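Local coordinates for protein putative transcriptional coactivator P15 (Enterobacteria phage t5, PDB 4BG7) that probably binds DNA as a dimeric phage homolog of the eukaryotic transcription coactivator PC4 and is implicated in recombination-dependent DNA replication, at residues 27-32 with 52-57. Sequence-based numbering, arbitrary orientation.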
ATOM      1  N   GLN A  27       6.648  12.902  -4.649  1.00 39.12           N
ATOM      2  CA  GLN A  27       6.651  12.311  -3.307  1.00 36.41           C
ATOM      3  C   GLN A  27       5.448  11.358  -3.057  1.00 42.74           C
ATOM      4  O   GLN A  27       4.310  11.686  -3.415  1.00 39.23           O
ATOM      5  CB  GLN A  27       6.587  13.408  -2.313  1.00 32.59           C
ATOM      6  CG  GLN A  27       6.180  13.009  -0.926  1.00 36.82           C
ATOM      7  CD  GLN A  27       6.349  14.125   0.096  1.00 35.34           C
ATOM      8  OE1 GLN A  27       5.442  14.870   0.395  1.00 45.04           O
ATOM      9  NE2 GLN A  27       7.549  14.213   0.663  1.00 49.96           N
ATOM     10  N   VAL A  28       5.684  10.219  -2.390  1.00 38.08           N
ATOM     11  CA  VAL A  28       4.675   9.160  -2.272  1.00 37.56           C
ATOM     12  C   VAL A  28       4.095   9.173  -0.857  1.00 31.13           C
ATOM     13  O   VAL A  28       4.814   8.928   0.086  1.00 34.72           O
ATOM     14  CB  VAL A  28       5.321   7.770  -2.554  1.00 36.12           C
ATOM     15  CG1 VAL A  28       4.273   6.699  -2.624  1.00 37.96           C
ATOM     16  CG2 VAL A  28       6.116   7.787  -3.848  1.00 35.88           C
ATOM     17  N   ARG A  29       2.800   9.495  -0.691  1.00 30.88           N
ATOM     18  CA  ARG A  29       2.171   9.481   0.653  1.00 26.52           C
ATOM     19  C   ARG A  29       1.085   8.446   0.812  1.00 27.22           C
ATOM     20  O   ARG A  29       0.144   8.387   0.026  1.00 25.25           O
ATOM     21  CB  ARG A  29       1.576  10.826   1.075  1.00 29.70           C
ATOM     22  CG  ARG A  29       2.613  11.919   1.114  1.00 33.19           C
ATOM     23  CD  ARG A  29       2.169  13.056   1.982  1.00 35.23           C
ATOM     24  NE  ARG A  29       3.059  14.147   1.671  1.00 37.21           N
ATOM     25  CZ  ARG A  29       3.093  15.317   2.303  1.00 48.34           C
ATOM     26  NH1 ARG A  29       2.268  15.554   3.323  1.00 45.18           N
ATOM     27  NH2 ARG A  29       3.972  16.248   1.878  1.00 43.94           N
ATOM     28  N   LEU A  30       1.238   7.597   1.820  1.00 25.77           N
ATOM     29  CA  LEU A  30       0.212   6.650   2.229  1.00 25.96           C
ATOM     30  C   LEU A  30      -0.931   7.422   2.813  1.00 24.81           C
ATOM     31  O   LEU A  30      -0.780   8.160   3.826  1.00 26.96           O
ATOM     32  CB  LEU A  30       0.698   5.662   3.304  1.00 25.51           C
ATOM     33  CG  LEU A  30      -0.243   4.490   3.627  1.00 25.07           C
ATOM     34  CD1 LEU A  30      -0.413   3.684   2.364  1.00 23.88           C
ATOM     35  CD2 LEU A  30       0.439   3.662   4.749  1.00 23.50           C
ATOM     36  N   THR A  31      -2.096   7.207   2.218  1.00 24.11           N
ATOM     37  CA  THR A  31      -3.215   8.113   2.431  1.00 23.26           C
ATOM     38  C   THR A  31      -4.506   7.369   2.776  1.00 22.40           C
ATOM     39  O   THR A  31      -4.806   6.341   2.182  1.00 21.58           O
ATOM     40  CB  THR A  31      -3.452   8.971   1.177  1.00 23.57           C
ATOM     41  OG1 THR A  31      -2.269   9.697   0.924  1.00 23.87           O
ATOM     42  CG2 THR A  31      -4.679   9.891   1.388  1.00 20.97           C
ATOM     43  N   VAL A  32      -5.221   7.900   3.761  1.00 22.81           N
ATOM     44  CA  VAL A  32      -6.579   7.480   4.027  1.00 22.15           C
ATOM     45  C   VAL A  32      -7.390   8.719   3.606  1.00 21.59           C
ATOM     46  O   VAL A  32      -7.150   9.859   4.085  1.00 24.05           O
ATOM     47  CB  VAL A  32      -6.900   7.160   5.487  1.00 25.35           C
ATOM     48  CG1 VAL A  32      -8.429   6.812   5.634  1.00 25.78           C
ATOM     49  CG2 VAL A  32      -6.012   6.017   5.994  1.00 24.24           C
ATOM     50  N   ASP A  52      10.393  24.800  -4.092  1.00 30.06           N
ATOM     51  CA  ASP A  52      10.680  23.632  -3.280  1.00 35.01           C
ATOM     52  C   ASP A  52       9.660  23.392  -2.136  1.00 36.08           C
ATOM     53  O   ASP A  52      10.046  22.961  -1.058  1.00 31.84           O
ATOM     54  CB  ASP A  52      12.125  23.670  -2.723  1.00 36.49           C
ATOM     55  CG  ASP A  52      13.176  23.338  -3.776  1.00 34.56           C
ATOM     56  OD1 ASP A  52      13.215  22.240  -4.274  1.00 36.74           O
ATOM     57  OD2 ASP A  52      14.002  24.184  -4.060  1.00 40.03           O
ATOM     58  N   GLU A  53       8.391  23.732  -2.374  1.00 30.76           N
ATOM     59  CA  GLU A  53       7.286  23.417  -1.485  1.00 31.72           C
ATOM     60  C   GLU A  53       6.487  22.281  -2.125  1.00 31.51           C
ATOM     61  O   GLU A  53       6.400  22.181  -3.352  1.00 30.97           O
ATOM     62  CB  GLU A  53       6.405  24.660  -1.281  1.00 33.76           C
ATOM     63  CG  GLU A  53       7.167  25.826  -0.646  1.00 36.79           C
ATOM     64  CD  GLU A  53       6.338  27.061  -0.400  1.00 42.96           C
ATOM     65  OE1 GLU A  53       5.201  27.151  -0.868  1.00 45.90           O
ATOM     66  OE2 GLU A  53       6.827  27.986   0.266  1.00 46.09           O
ATOM     67  N   TRP A  54       5.863  21.460  -1.287  1.00 31.34           N
ATOM     68  CA  TRP A  54       5.079  20.283  -1.690  1.00 28.43           C
ATOM     69  C   TRP A  54       3.642  20.676  -1.867  1.00 28.86           C
ATOM     70  O   TRP A  54       3.030  21.330  -0.999  1.00 28.99           O
ATOM     71  CB  TRP A  54       5.124  19.228  -0.608  1.00 32.37           C
ATOM     72  CG  TRP A  54       6.485  18.628  -0.488  1.00 30.37           C
ATOM     73  CD1 TRP A  54       7.416  18.832   0.532  1.00 33.75           C
ATOM     74  CD2 TRP A  54       7.129  17.742  -1.434  1.00 29.34           C
ATOM     75  NE1 TRP A  54       8.556  18.145   0.268  1.00 31.79           N
ATOM     76  CE2 TRP A  54       8.453  17.461  -0.892  1.00 31.98           C
ATOM     77  CE3 TRP A  54       6.773  17.191  -2.643  1.00 31.49           C
ATOM     78  CZ2 TRP A  54       9.339  16.671  -1.547  1.00 27.75           C
ATOM     79  CZ3 TRP A  54       7.685  16.398  -3.305  1.00 32.65           C
ATOM     80  CH2 TRP A  54       8.943  16.135  -2.747  1.00 32.62           C
ATOM     81  N   PHE A  55       3.110  20.310  -3.032  1.00 27.52           N
ATOM     82  CA  PHE A  55       1.759  20.593  -3.413  1.00 23.60           C
ATOM     83  C   PHE A  55       1.038  19.241  -3.562  1.00 24.63           C
ATOM     84  O   PHE A  55       1.433  18.425  -4.383  1.00 24.40           O
ATOM     85  CB  PHE A  55       1.740  21.341  -4.762  1.00 24.57           C
ATOM     86  CG  PHE A  55       2.009  22.801  -4.640  1.00 24.86           C
ATOM     87  CD1 PHE A  55       3.310  23.265  -4.400  1.00 28.50           C
ATOM     88  CD2 PHE A  55       0.990  23.743  -4.821  1.00 26.77           C
ATOM     89  CE1 PHE A  55       3.560  24.614  -4.268  1.00 28.21           C
ATOM     90  CE2 PHE A  55       1.225  25.101  -4.657  1.00 27.28           C
ATOM     91  CZ  PHE A  55       2.518  25.548  -4.414  1.00 27.53           C
ATOM     92  N   PRO A  56      -0.033  19.015  -2.806  1.00 24.16           N
ATOM     93  CA  PRO A  56      -0.863  17.814  -3.034  1.00 23.82           C
ATOM     94  C   PRO A  56      -1.460  17.811  -4.406  1.00 25.15           C
ATOM     95  O   PRO A  56      -2.013  18.832  -4.820  1.00 26.59           O
ATOM     96  CB  PRO A  56      -1.965  17.913  -1.991  1.00 29.20           C
ATOM     97  CG  PRO A  56      -1.972  19.321  -1.481  1.00 31.87           C
ATOM     98  CD  PRO A  56      -0.615  19.929  -1.811  1.00 26.62           C
ATOM     99  N   THR A  57      -1.385  16.698  -5.122  1.00 27.77           N
ATOM    100  CA  THR A  57      -2.089  16.569  -6.399  1.00 25.98           C
ATOM    101  C   THR A  57      -3.230  15.618  -6.309  1.00 23.80           C
ATOM    102  O   THR A  57      -3.414  14.875  -5.324  1.00 23.61           O
ATOM    103  CB  THR A  57      -1.141  16.140  -7.540  1.00 25.91           C
ATOM    104  OG1 THR A  57      -0.938  14.712  -7.509  1.00 27.29           O
ATOM    105  CG2 THR A  57       0.215  16.868  -7.463  1.00 27.10           C
TER
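Q27 sends CG anti to its backbone N (chi1 163°) and runs extended up to its amide, while W54 turns its indole back beside its own backbone N (chi1 -69°). These torsions bring the amide to the indole. Segment 27-32 lies on strand 26-35, and residues 54-57 begin strand 54-64, in the curved four-stranded antiparallel sheet of the PC4 fold. Strand 38-48 lies between them and pairs with both, and no hydrogen bond joins 27-32 to 52-57 directly. The contact therefore bridges over the intervening strand through side chains.

The Q27 amide stacks on one face of the indole, with the two planes 18° apart. Its NE2 lies 3.7 Å from W54 CE2, offset toward the rim. Lower on the same side chain, Q27 CB presses on that face and comes within 3.3 Å of W54 CZ3. W46 of strand 38-48 also touches Q27.

R29 holds the amide by its oxygen. Its NE and NH2 converge on one acceptor, Q27 OE1, side-on, which would tend to hold the amide in place. R29 touches W54 more loosely, its guanidinium steeply tilted to the indole, and any cation-pi attraction there is weak. R29 also makes a cation-pi contact with W46.

NH2 of R29 lies in the carbonyl plane of Q27, but its 2.5 Å to OE1 is doubtfully short, whereas NE of R29 sits above that plane, 2.8 Å from the same oxygen.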